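PDB 5F7U: cycloalternan-forming enzyme from Listeria monocytogenes serovar 1/2a, which belongs to glycoside hydrolase family 31 and combines a TIM barrel with several beta-rich domains, including a family 6 carbohydrate-binding module. Local coordinates for residues E767-W772 with L792-A798; G743-L747 with G799-P803; V121-V127 with I198-Y203; D132-L136 with K148-S152. The protein carries 1 engineered substitution. All coordinates share one frame; numbering follows the deposited sequence.

Overall arrangement
Two pairs of neighbouring contacts, with centres at least 43 Å apart between the pairs, illustrate how packing chemistry follows place in a beta fold. Contacts 1 and 2 lie in the family 31 C-terminal domain and share a sheet, since strand 794-797 has 746-748 as a neighbour. Contact 1 is regular strand pairing that ends at a glycan pocket, whereas contact 2 joins two sheets through methyl groups, a carboxylate and a water. Contacts 3 and 4 meet through Val127, Ile134 and Leu136 and through Tyr203 and Leu149. Contacts 1, 2 and 4 are buried; contact 3 is only partly so. Contact 4 is a hairpin; contact 3 is a perpendicular crossing with charged groups and waters.

Contact 1 of 4, residues E767-W772 with L792-A798; sequences EWVDIW and LPVFAKA. With GLC (alpha-D-glucopyranose), chain B.
Trp768 and Phe795 meet through their CB atoms, 3.9 Å apart, on one face of an antiparallel strand pair in the C-terminal beta domain. With CG beside the backbone N (chi1 -62°), the Trp768 indole runs alongside Lys797, both side chains pointing the same way. Beyond CB, its CE3 reaches the backbone N and CA of Lys797, CZ3 rests 3.7 Å from Lys797 CB, and CH2 follows the lysine chain to CG. NE1, on the five-membered ring, is held by the carbonyl of Pro764, and Lys797 NZ bonds to Asp744 O. Val769 and Ala796 take the other face; past the strand end, Ile771 CG2 approaches Ala796 CB, while its CD1 lies 3.6 Å from Val794 CG1.

The backbone pairs Val769 with Ala796 through two bonds, and Ile771 N gives a nearly straight one (172°) to Val794 O. Beyond the strand, Trp772 NE1 makes a weak bond to Leu792 O. An Asx turn shapes this end: Asp770 OD1 accepts from Trp772 N at 2.9 Å. The carboxylate thereby serves both backbone and ligand, because OD2, also bonded by Tyr785 OH, accepts a hydrogen bond from alpha-D-glucopyranose O6 at 2.6 Å.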
loop_
_atom_site.group_PDB
_atom_site.type_symbol
_atom_site.label_atom_id
_atom_site.label_comp_id
_atom_site.label_asym_id
_atom_site.label_seq_id
_atom_site.Cartn_x
_atom_site.Cartn_y
_atom_site.Cartn_z
ATOM N N GLU A 767 -0.454 16.208 20.293
ATOM C CA GLU A 767 0.614 17.157 19.981
ATOM C C GLU A 767 1.559 16.562 18.945
ATOM O O GLU A 767 1.913 15.400 19.057
ATOM C CB GLU A 767 1.382 17.486 21.266
ATOM C CG GLU A 767 2.430 18.570 21.089
ATOM C CD GLU A 767 3.056 18.974 22.400
ATOM O OE1 GLU A 767 2.377 19.640 23.205
ATOM O OE2 GLU A 767 4.237 18.658 22.623
ATOM N N TRP A 768 1.955 17.362 17.950
ATOM C CA TRP A 768 2.807 16.927 16.850
ATOM C C TRP A 768 4.041 17.804 16.816
ATOM O O TRP A 768 3.918 19.020 16.906
ATOM C CB TRP A 768 2.054 17.049 15.518
ATOM C CG TRP A 768 0.847 16.163 15.523
ATOM C CD1 TRP A 768 -0.407 16.495 15.957
ATOM C CD2 TRP A 768 0.800 14.786 15.163
ATOM N NE1 TRP A 768 -1.242 15.403 15.861
ATOM C CE2 TRP A 768 -0.527 14.345 15.374
ATOM C CE3 TRP A 768 1.749 13.875 14.644
ATOM C CZ2 TRP A 768 -0.938 13.029 15.096
ATOM C CZ3 TRP A 768 1.343 12.576 14.362
ATOM C CH2 TRP A 768 0.012 12.161 14.590
ATOM N N VAL A 769 5.221 17.201 16.710
ATOM C CA VAL A 769 6.449 17.981 16.749
ATOM C C VAL A 769 7.192 17.768 15.441
ATOM O O VAL A 769 7.405 16.635 15.023
ATOM C CB VAL A 769 7.332 17.598 17.972
ATOM C CG1 VAL A 769 8.642 18.371 17.934
ATOM C CG2 VAL A 769 6.589 17.866 19.277
ATOM N N ASP A 770 7.569 18.873 14.804
ATOM C CA ASP A 770 8.344 18.868 13.558
ATOM C C ASP A 770 9.675 18.167 13.820
ATOM O O ASP A 770 10.455 18.610 14.662
ATOM C CB ASP A 770 8.543 20.340 13.160
ATOM C CG ASP A 770 9.251 20.524 11.836
ATOM O OD1 ASP A 770 10.189 19.764 11.524
ATOM O OD2 ASP A 770 8.874 21.489 11.136
ATOM N N ILE A 771 9.940 17.064 13.125
ATOM C CA ILE A 771 11.154 16.275 13.427
ATOM C C ILE A 771 12.468 16.943 13.015
ATOM O O ILE A 771 13.539 16.523 13.460
ATOM C CB ILE A 771 11.093 14.819 12.893
ATOM C CG1 ILE A 771 11.170 14.777 11.357
ATOM C CG2 ILE A 771 9.815 14.138 13.408
ATOM C CD1 ILE A 771 11.458 13.398 10.779
ATOM N N TRP A 772 12.383 17.962 12.160
ATOM C CA TRP A 772 13.566 18.597 11.591
ATOM C C TRP A 772 14.093 19.712 12.479
ATOM O O TRP A 772 15.283 20.008 12.444
ATOM C CB TRP A 772 13.227 19.205 10.229
ATOM C CG TRP A 772 12.619 18.233 9.276
ATOM C CD1 TRP A 772 11.300 18.166 8.888
ATOM C CD2 TRP A 772 13.306 17.206 8.551
ATOM N NE1 TRP A 772 11.123 17.140 7.977
ATOM C CE2 TRP A 772 12.335 16.538 7.747
ATOM C CE3 TRP A 772 14.641 16.783 8.501
ATOM C CZ2 TRP A 772 12.665 15.470 6.900
ATOM C CZ3 TRP A 772 14.980 15.707 7.641
ATOM C CH2 TRP A 772 13.987 15.067 6.860
ATOM N N LEU A 792 10.284 18.866 3.417
ATOM C CA LEU A 792 9.166 17.924 3.577
ATOM C C LEU A 792 8.626 18.024 5.003
ATOM O O LEU A 792 9.358 17.708 5.930
ATOM C CB LEU A 792 9.675 16.483 3.332
ATOM C CG LEU A 792 8.693 15.320 3.526
ATOM C CD1 LEU A 792 7.698 15.269 2.378
ATOM C CD2 LEU A 792 9.450 14.012 3.572
ATOM N N PRO A 793 7.346 18.405 5.192
ATOM C CA PRO A 793 6.793 18.426 6.568
ATOM C C PRO A 793 6.677 17.004 7.119
ATOM O O PRO A 793 6.011 16.170 6.512
ATOM C CB PRO A 793 5.385 19.023 6.390
ATOM C CG PRO A 793 5.390 19.647 5.022
ATOM C CD PRO A 793 6.367 18.864 4.192
ATOM N N VAL A 794 7.353 16.722 8.232
ATOM C CA VAL A 794 7.229 15.422 8.923
ATOM C C VAL A 794 7.153 15.701 10.419
ATOM O O VAL A 794 7.978 16.450 10.937
ATOM C CB VAL A 794 8.402 14.448 8.643
ATOM C CG1 VAL A 794 8.140 13.105 9.326
ATOM C CG2 VAL A 794 8.583 14.188 7.138
ATOM N N PHE A 795 6.176 15.091 11.094
ATOM C CA PHE A 795 5.921 15.349 12.515
ATOM C C PHE A 795 5.846 14.063 13.319
ATOM O O PHE A 795 5.303 13.053 12.846
ATOM C CB PHE A 795 4.599 16.092 12.704
ATOM C CG PHE A 795 4.408 17.249 11.761
ATOM C CD1 PHE A 795 3.940 17.031 10.461
ATOM C CD2 PHE A 795 4.695 18.567 12.175
ATOM C CE1 PHE A 795 3.772 18.094 9.581
ATOM C CE2 PHE A 795 4.501 19.634 11.301
ATOM C CZ PHE A 795 4.041 19.396 10.002
ATOM N N ALA A 796 6.375 14.108 14.540
ATOM C CA ALA A 796 6.269 12.972 15.452
ATOM C C ALA A 796 5.123 13.171 16.425
ATOM O O ALA A 796 4.956 14.239 16.992
ATOM C CB ALA A 796 7.567 12.776 16.227
ATOM N N LYS A 797 4.382 12.090 16.633
ATOM C CA LYS A 797 3.260 12.002 17.565
ATOM C C LYS A 797 3.761 12.069 19.002
ATOM O O LYS A 797 4.864 11.607 19.303
ATOM C CB LYS A 797 2.598 10.652 17.322
ATOM C CG LYS A 797 1.311 10.384 18.047
ATOM C CD LYS A 797 0.638 9.169 17.409
ATOM C CE LYS A 797 1.291 7.843 17.749
ATOM N NZ LYS A 797 0.412 6.743 17.223
ATOM N N ALA A 798 2.942 12.642 19.889
ATOM C CA ALA A 798 3.257 12.693 21.324
ATOM C C ALA A 798 3.550 11.298 21.869
ATOM O O ALA A 798 2.808 10.354 21.596
ATOM C CB ALA A 798 2.102 13.342 22.092
HETATM C C1 GLC B . 9.319 25.461 9.200
HETATM C C2 GLC B . 8.074 25.646 8.329
HETATM C C3 GLC B . 6.972 26.320 9.159
HETATM C C4 GLC B . 6.725 25.550 10.467
HETATM C C5 GLC B . 8.039 25.451 11.257
HETATM C C6 GLC B . 7.956 24.687 12.575
HETATM O O2 GLC B . 8.407 26.459 7.197
HETATM O O3 GLC B . 5.775 26.461 8.384
HETATM O O4 GLC B . 5.723 26.190 11.261
HETATM O O5 GLC B . 8.994 24.777 10.423
HETATM O O6 GLC B . 7.456 23.367 12.327
HETATM O O HOH W 1 4.664 15.100 19.818
#

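Contact 2 of 4, residues G743-L747 with G799-P803; sequences GDDLL and GAIIP
The carboxylate of Asp745 turns one face to Ala800, whose CB stands almost directly over the plane, 3.7 Å from Asp745 CG, at a junction between two sheets of the C-terminal beta region. Ala800 CA lies over the same face, slightly higher. The aliphatic chain of Lys797 also touches Asp745, from the side away from Ala800. At the other oxygen, a water lies 2.6 Å from Asp745 OD2, in hydrogen-bonding contact and tilted out of the plane on the side where Ala800 sits. The same water accepts from Ile801 N at 2.9 Å, and so links the acid to the start of the next strand.

Of the strands that meet here, 746-748 lies in a six-stranded antiparallel sheet beside 794-797, and 801-806 is an edge strand, within this chain, of a mixed sheet. Between 794-797 and 801-806 the chain turns at Gly799, whose positive phi (91°) marks the change of direction. Tyr704 OH is hydrogen-bonded to the backbone N of Asp745.

The second half of the junction is wholly apolar. Leu746 carries CG beside its backbone N (chi1 -63°) and then extends, which brings its end nearer to 799-803 than its CB bond would suggest. Ile802 points toward it, and Ala796 of the intervening strand touches both side chains, with Tyr704 of helix 702-715 also against Ile802. Across the contact the two chains meet at one pair of methyls, Leu746 CD2 and Ile802 CD1, 3.8 Å apart.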
loop_
_atom_site.group_PDB
_atom_site.type_symbol
_atom_site.label_atom_id
_atom_site.label_comp_id
_atom_site.label_asym_id
_atom_site.label_seq_id
_atom_site.Cartn_x
_atom_site.Cartn_y
_atom_site.Cartn_z
ATOM N N GLY A 743 5.109 4.338 9.769
ATOM C CA GLY A 743 5.303 3.647 11.076
ATOM C C GLY A 743 4.201 4.087 12.040
ATOM O O GLY A 743 3.173 4.591 11.599
ATOM N N ASP A 744 4.414 3.929 13.347
ATOM C CA ASP A 744 3.356 4.288 14.321
ATOM C C ASP A 744 3.290 5.778 14.567
ATOM O O ASP A 744 2.244 6.278 14.973
ATOM C CB ASP A 744 3.616 3.653 15.705
ATOM C CG ASP A 744 3.696 2.125 15.681
ATOM O OD1 ASP A 744 2.927 1.479 14.949
ATOM O OD2 ASP A 744 4.529 1.564 16.444
ATOM N N ASP A 745 4.418 6.470 14.375
ATOM C CA ASP A 745 4.623 7.781 15.003
ATOM C C ASP A 745 4.778 8.996 14.115
ATOM O O ASP A 745 4.689 10.117 14.627
ATOM C CB ASP A 745 5.847 7.731 15.898
ATOM C CG ASP A 745 5.741 6.663 16.927
ATOM O OD1 ASP A 745 4.773 6.699 17.702
ATOM O OD2 ASP A 745 6.629 5.781 16.935
ATOM N N LEU A 746 5.034 8.798 12.821
ATOM C CA LEU A 746 5.404 9.927 11.962
ATOM C C LEU A 746 4.266 10.263 11.050
ATOM O O LEU A 746 3.702 9.374 10.410
ATOM C CB LEU A 746 6.660 9.645 11.135
ATOM C CG LEU A 746 7.967 9.394 11.907
ATOM C CD1 LEU A 746 9.084 9.045 10.915
ATOM C CD2 LEU A 746 8.329 10.594 12.784
ATOM N N LEU A 747 3.908 11.548 11.044
ATOM C CA LEU A 747 2.934 12.052 10.086
ATOM C C LEU A 747 3.718 12.733 8.971
ATOM O O LEU A 747 4.473 13.707 9.213
ATOM C CB LEU A 747 1.937 12.999 10.764
ATOM C CG LEU A 747 0.677 13.448 9.982
ATOM C CD1 LEU A 747 -0.298 14.089 10.961
ATOM C CD2 LEU A 747 0.968 14.417 8.831
ATOM N N GLY A 799 4.635 11.170 22.623
ATOM C CA GLY A 799 4.978 9.887 23.235
ATOM C C GLY A 799 5.874 9.034 22.361
ATOM O O GLY A 799 6.360 8.000 22.827
ATOM N N ALA A 800 6.141 9.479 21.129
ATOM C CA ALA A 800 6.973 8.705 20.176
ATOM C C ALA A 800 8.350 8.371 20.733
ATOM O O ALA A 800 8.991 9.204 21.369
ATOM C CB ALA A 800 7.115 9.442 18.854
ATOM N N ILE A 801 8.771 7.136 20.485
ATOM C CA ILE A 801 10.130 6.650 20.753
ATOM C C ILE A 801 10.608 6.120 19.406
ATOM O O ILE A 801 10.078 5.132 18.902
ATOM C CB ILE A 801 10.165 5.543 21.841
ATOM C CG1 ILE A 801 9.594 6.083 23.167
ATOM C CG2 ILE A 801 11.605 5.049 22.028
ATOM C CD1 ILE A 801 9.015 5.021 24.100
ATOM N N ILE A 802 11.571 6.822 18.805
ATOM C CA ILE A 802 11.990 6.544 17.417
ATOM C C ILE A 802 13.461 6.123 17.385
ATOM O O ILE A 802 14.330 6.958 17.605
ATOM C CB ILE A 802 11.756 7.774 16.512
ATOM C CG1 ILE A 802 10.262 8.163 16.520
ATOM C CG2 ILE A 802 12.251 7.516 15.081
ATOM C CD1 ILE A 802 10.009 9.611 16.104
ATOM N N PRO A 803 13.744 4.834 17.086
ATOM C CA PRO A 803 15.148 4.392 16.984
ATOM C C PRO A 803 15.789 4.899 15.711
ATOM O O PRO A 803 15.141 4.929 14.645
ATOM C CB PRO A 803 15.053 2.874 16.950
ATOM C CG PRO A 803 13.695 2.594 16.392
ATOM C CD PRO A 803 12.794 3.742 16.797
HETATM O O HOH W 2 7.298 4.906 19.238
#

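Contact 3 of 4, residues V121-V127 with I198-Y203; sequences VQDVTSV and IQKSPY
Val124 sits between Lys200 and Tyr203 where strand 121-127 passes at right angles (90° between the axes of 121-127 and 198-200) over the end of strand 194-200, in the beta-rich N-terminal part that includes the galactose mutarotase-like domain. Its CB lies 3.8 Å from Lys200 CG, and its CG2, beside the backbone N, turns toward Tyr203 CD1. Val121 closes on the same tyrosine obliquely, CG1 being 3.7 Å from Tyr203 CB. The phenol reaches past both valines to bond with Glu218 through OH.

Lys200 extends fully beyond CG (chi2 to chi4 near 180°), and this carries it past Val124 to Val127, whose side chain it crosses at about a right angle. Lys200 NZ ends in a salt bridge with Asp182 and a hydrogen bond to Thr183 O; a water accepting from NZ at 2.8 Å makes a weak link back to Thr125 O.

Two backbone bonds fix the crossing: Val124 N to Lys200 O at 2.8 Å, and Tyr203 N to Gln122 O at 2.9 Å. Between their acceptor and donor on the second segment, a cis peptide before Pro202 turns the chain. In the turn, Ser201 OG lies 3.3 Å from both Asp123 OD1 and OD2, a weak bond not settled on either, while Gln122 NE2 meets OD1 from above the carboxylate plane, 44° out of it.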
loop_
_atom_site.group_PDB
_atom_site.type_symbol
_atom_site.label_atom_id
_atom_site.label_comp_id
_atom_site.label_asym_id
_atom_site.label_seq_id
_atom_site.Cartn_x
_atom_site.Cartn_y
_atom_site.Cartn_z
ATOM N N VAL A 121 -33.201 -14.628 -1.057
ATOM C CA VAL A 121 -33.677 -15.137 0.228
ATOM C C VAL A 121 -34.951 -14.365 0.574
ATOM O O VAL A 121 -34.979 -13.129 0.475
ATOM C CB VAL A 121 -32.607 -14.963 1.340
ATOM C CG1 VAL A 121 -33.186 -15.291 2.704
ATOM C CG2 VAL A 121 -31.398 -15.849 1.063
ATOM N N GLN A 122 -35.994 -15.100 0.960
ATOM C CA GLN A 122 -37.218 -14.495 1.479
ATOM C C GLN A 122 -37.164 -14.453 3.010
ATOM O O GLN A 122 -36.737 -13.441 3.572
ATOM C CB GLN A 122 -38.472 -15.209 0.941
ATOM C CG GLN A 122 -39.813 -14.728 1.523
ATOM C CD GLN A 122 -40.034 -13.231 1.392
ATOM O OE1 GLN A 122 -39.797 -12.645 0.329
ATOM N NE2 GLN A 122 -40.515 -12.596 2.475
ATOM N N ASP A 123 -37.561 -15.551 3.665
ATOM C CA ASP A 123 -37.623 -15.639 5.126
ATOM C C ASP A 123 -36.684 -16.683 5.712
ATOM O O ASP A 123 -36.339 -17.660 5.049
ATOM C CB ASP A 123 -39.050 -16.011 5.571
ATOM C CG ASP A 123 -40.085 -14.972 5.181
ATOM O OD1 ASP A 123 -39.738 -13.811 4.934
ATOM O OD2 ASP A 123 -41.279 -15.325 5.121
ATOM N N VAL A 124 -36.312 -16.482 6.977
ATOM C CA VAL A 124 -35.724 -17.554 7.804
ATOM C C VAL A 124 -36.882 -18.389 8.344
ATOM O O VAL A 124 -37.749 -17.856 9.044
ATOM C CB VAL A 124 -34.893 -16.983 8.978
ATOM C CG1 VAL A 124 -34.333 -18.103 9.859
ATOM C CG2 VAL A 124 -33.764 -16.098 8.450
ATOM N N THR A 125 -36.910 -19.679 8.010
ATOM C CA THR A 125 -37.963 -20.564 8.486
ATOM C C THR A 125 -37.564 -21.328 9.744
ATOM O O THR A 125 -38.425 -21.694 10.542
ATOM C CB THR A 125 -38.442 -21.552 7.399
ATOM O OG1 THR A 125 -37.347 -22.357 6.968
ATOM C CG2 THR A 125 -38.983 -20.806 6.215
ATOM N N SER A 126 -36.267 -21.567 9.914
ATOM C CA SER A 126 -35.759 -22.181 11.139
ATOM C C SER A 126 -34.273 -21.915 11.315
ATOM O O SER A 126 -33.543 -21.641 10.347
ATOM C CB SER A 126 -36.058 -23.689 11.194
ATOM O OG SER A 126 -35.272 -24.428 10.270
ATOM N N VAL A 127 -33.852 -21.999 12.574
ATOM C CA VAL A 127 -32.473 -21.771 12.988
ATOM C C VAL A 127 -31.992 -23.079 13.627
ATOM O O VAL A 127 -32.662 -23.627 14.502
ATOM C CB VAL A 127 -32.394 -20.616 14.031
ATOM C CG1 VAL A 127 -30.968 -20.399 14.528
ATOM C CG2 VAL A 127 -32.954 -19.325 13.460
ATOM N N ILE A 198 -30.745 -10.661 13.446
ATOM C CA ILE A 198 -31.309 -11.158 12.182
ATOM C C ILE A 198 -32.836 -11.203 12.291
ATOM O O ILE A 198 -33.374 -12.021 13.025
ATOM C CB ILE A 198 -30.745 -12.550 11.812
ATOM C CG1 ILE A 198 -29.215 -12.494 11.664
ATOM C CG2 ILE A 198 -31.373 -13.094 10.526
ATOM C CD1 ILE A 198 -28.568 -13.824 11.944
ATOM N N GLN A 199 -33.511 -10.309 11.575
ATOM C CA GLN A 199 -34.975 -10.414 11.435
ATOM C C GLN A 199 -35.279 -11.610 10.540
ATOM O O GLN A 199 -34.510 -11.900 9.619
ATOM C CB GLN A 199 -35.594 -9.123 10.882
ATOM C CG GLN A 199 -35.547 -7.915 11.830
ATOM C CD GLN A 199 -36.297 -8.082 13.170
ATOM O OE1 GLN A 199 -37.303 -8.805 13.279
ATOM N NE2 GLN A 199 -35.805 -7.392 14.200
ATOM N N LYS A 200 -36.363 -12.330 10.837
ATOM C CA LYS A 200 -36.670 -13.551 10.104
ATOM C C LYS A 200 -37.614 -13.375 8.921
ATOM O O LYS A 200 -37.545 -14.140 7.976
ATOM C CB LYS A 200 -37.237 -14.617 11.037
ATOM C CG LYS A 200 -36.224 -15.151 12.032
ATOM C CD LYS A 200 -36.850 -16.302 12.789
ATOM C CE LYS A 200 -35.867 -16.925 13.752
ATOM N NZ LYS A 200 -36.540 -18.052 14.466
ATOM N N SER A 201 -38.504 -12.389 8.977
ATOM C CA SER A 201 -39.533 -12.251 7.958
ATOM C C SER A 201 -39.818 -10.777 7.647
ATOM O O SER A 201 -40.586 -10.146 8.368
ATOM C CB SER A 201 -40.805 -12.995 8.389
ATOM O OG SER A 201 -41.802 -12.910 7.378
ATOM N N PRO A 202 -39.220 -10.220 6.588
ATOM C CA PRO A 202 -38.239 -10.903 5.733
ATOM C C PRO A 202 -36.855 -10.974 6.384
ATOM O O PRO A 202 -36.560 -10.197 7.320
ATOM C CB PRO A 202 -38.201 -10.023 4.480
ATOM C CG PRO A 202 -38.572 -8.672 4.969
ATOM C CD PRO A 202 -39.597 -8.901 6.041
ATOM N N TYR A 203 -36.038 -11.924 5.923
ATOM C CA TYR A 203 -34.663 -12.062 6.387
ATOM C C TYR A 203 -33.924 -10.732 6.211
ATOM O O TYR A 203 -33.967 -10.152 5.143
ATOM C CB TYR A 203 -33.924 -13.184 5.639
ATOM C CG TYR A 203 -32.426 -13.012 5.711
ATOM C CD1 TYR A 203 -31.726 -13.323 6.888
ATOM C CD2 TYR A 203 -31.712 -12.471 4.626
ATOM C CE1 TYR A 203 -30.347 -13.121 6.968
ATOM C CE2 TYR A 203 -30.324 -12.268 4.701
ATOM C CZ TYR A 203 -29.658 -12.588 5.879
ATOM O OH TYR A 203 -28.303 -12.377 5.982
HETATM O O HOH W 3 -34.972 -11.046 2.729
HETATM O O HOH W 4 -37.824 -19.606 12.573
HETATM O O HOH W 5 -35.851 -21.474 14.699
#

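Contact 4 of 4, residues D132-L136 with K148-S152; sequences DSITL and KLYLS
Ile134 faces Leu151, and Leu136 faces Leu149, as hydrogen-bonded pairs of an antiparallel beta hairpin formed by strands 134-140 and 148-153. The hairpin is buried in the N-terminal beta-rich part of the chain, with strand 106-129 beside its first arm and 158-164 beside its second. Four backbone bonds, two for each pair, join the arms; Leu136 N to Leu149 O is the shortest at 2.7 Å, and Leu151 N to Ile134 O is nearly straight at 170°.

The two faces differ in character. On one, Leu136 and Leu149 lie side by side and point the same way, their CD1 and CD2 respectively 4.1 Å apart, while Leu136 CD1 also approaches Leu151 CD1. This apolar layer continues to Val127, Met161 and Met205, and Leu149 also packs against Tyr203.

On the other face, Thr135 and Tyr150 form the non-hydrogen-bonded pair and run alongside each other. The threonine has OG1 beside its backbone N (chi1 -57°), and this hydroxyl lies 3.2 Å from Tyr150 CE1, approaching the ring obliquely. Its methyl branch, CG2, turns instead toward the aliphatic part of Lys148, 4.1 Å from CG. The polar ends of both neighbours lead elsewhere: Tyr150 OH bonds to Glu169 O, and Lys148, its chain bent at the last torsion (chi4 -87°), brings NZ to Asn137 OD1.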
loop_
_atom_site.group_PDB
_atom_site.type_symbol
_atom_site.label_atom_id
_atom_site.label_comp_id
_atom_site.label_asym_id
_atom_site.label_seq_id
_atom_site.Cartn_x
_atom_site.Cartn_y
_atom_site.Cartn_z
ATOM N N ASP A 132 -20.642 -25.024 16.637
ATOM C CA ASP A 132 -19.478 -24.378 16.010
ATOM C C ASP A 132 -19.906 -23.640 14.739
ATOM O O ASP A 132 -19.067 -23.177 13.946
ATOM C CB ASP A 132 -18.395 -25.422 15.686
ATOM C CG ASP A 132 -18.887 -26.539 14.741
ATOM O OD1 ASP A 132 -20.088 -26.590 14.376
ATOM O OD2 ASP A 132 -18.048 -27.389 14.358
ATOM N N SER A 133 -21.219 -23.562 14.553
ATOM C CA SER A 133 -21.825 -22.986 13.350
ATOM C C SER A 133 -23.330 -22.932 13.534
ATOM O O SER A 133 -23.907 -23.783 14.216
ATOM C CB SER A 133 -21.500 -23.849 12.119
ATOM O OG SER A 133 -22.267 -23.429 11.006
ATOM N N ILE A 134 -23.962 -21.951 12.888
ATOM C CA ILE A 134 -25.422 -21.827 12.916
ATOM C C ILE A 134 -25.940 -21.912 11.482
ATOM O O ILE A 134 -25.383 -21.267 10.590
ATOM C CB ILE A 134 -25.851 -20.481 13.545
ATOM C CG1 ILE A 134 -25.341 -20.375 14.988
ATOM C CG2 ILE A 134 -27.376 -20.321 13.510
ATOM C CD1 ILE A 134 -25.442 -18.967 15.532
ATOM N N THR A 135 -26.996 -22.690 11.257
ATOM C CA THR A 135 -27.644 -22.752 9.945
ATOM C C THR A 135 -28.932 -21.964 9.993
ATOM O O THR A 135 -29.771 -22.189 10.876
ATOM C CB THR A 135 -28.003 -24.208 9.584
ATOM O OG1 THR A 135 -26.810 -24.998 9.613
ATOM C CG2 THR A 135 -28.700 -24.316 8.201
ATOM N N LEU A 136 -29.117 -21.072 9.024
ATOM C CA LEU A 136 -30.422 -20.439 8.839
ATOM C C LEU A 136 -31.074 -21.093 7.631
ATOM O O LEU A 136 -30.582 -20.957 6.519
ATOM C CB LEU A 136 -30.261 -18.926 8.623
ATOM C CG LEU A 136 -29.440 -18.128 9.652
ATOM C CD1 LEU A 136 -29.398 -16.647 9.271
ATOM C CD2 LEU A 136 -29.992 -18.272 11.059
ATOM N N LYS A 148 -29.757 -22.380 2.389
ATOM C CA LYS A 148 -29.238 -22.370 3.755
ATOM C C LYS A 148 -28.136 -21.353 3.825
ATOM O O LYS A 148 -27.246 -21.352 2.969
ATOM C CB LYS A 148 -28.656 -23.730 4.122
ATOM C CG LYS A 148 -29.710 -24.822 4.286
ATOM C CD LYS A 148 -28.999 -26.152 4.454
ATOM C CE LYS A 148 -29.960 -27.333 4.392
ATOM N NZ LYS A 148 -30.513 -27.595 5.750
ATOM N N LEU A 149 -28.209 -20.482 4.833
ATOM C CA LEU A 149 -27.134 -19.544 5.131
ATOM C C LEU A 149 -26.446 -19.990 6.419
ATOM O O LEU A 149 -27.093 -20.104 7.458
ATOM C CB LEU A 149 -27.672 -18.132 5.293
ATOM C CG LEU A 149 -26.635 -17.052 5.638
ATOM C CD1 LEU A 149 -25.571 -16.895 4.542
ATOM C CD2 LEU A 149 -27.354 -15.728 5.847
ATOM N N TYR A 150 -25.138 -20.193 6.341
ATOM C CA TYR A 150 -24.362 -20.649 7.488
ATOM C C TYR A 150 -23.570 -19.512 8.081
ATOM O O TYR A 150 -22.894 -18.787 7.356
ATOM C CB TYR A 150 -23.371 -21.716 7.051
ATOM C CG TYR A 150 -24.034 -22.934 6.518
ATOM C CD1 TYR A 150 -24.456 -23.948 7.379
ATOM C CD2 TYR A 150 -24.213 -23.098 5.147
ATOM C CE1 TYR A 150 -25.062 -25.090 6.875
ATOM C CE2 TYR A 150 -24.819 -24.239 4.639
ATOM C CZ TYR A 150 -25.245 -25.214 5.506
ATOM O OH TYR A 150 -25.822 -26.352 5.009
ATOM N N LEU A 151 -23.628 -19.398 9.405
ATOM C CA LEU A 151 -22.881 -18.374 10.129
ATOM C C LEU A 151 -21.861 -19.073 11.003
ATOM O O LEU A 151 -22.187 -20.040 11.682
ATOM C CB LEU A 151 -23.806 -17.537 11.019
ATOM C CG LEU A 151 -25.112 -16.981 10.450
ATOM C CD1 LEU A 151 -25.869 -16.200 11.511
ATOM C CD2 LEU A 151 -24.852 -16.093 9.243
ATOM N N SER A 152 -20.633 -18.560 10.983
ATOM C CA SER A 152 -19.590 -19.038 11.869
ATOM C C SER A 152 -18.695 -17.872 12.253
ATOM O O SER A 152 -18.721 -16.811 11.612
ATOM C CB SER A 152 -18.772 -20.169 11.218
ATOM O OG SER A 152 -18.162 -19.739 10.007
#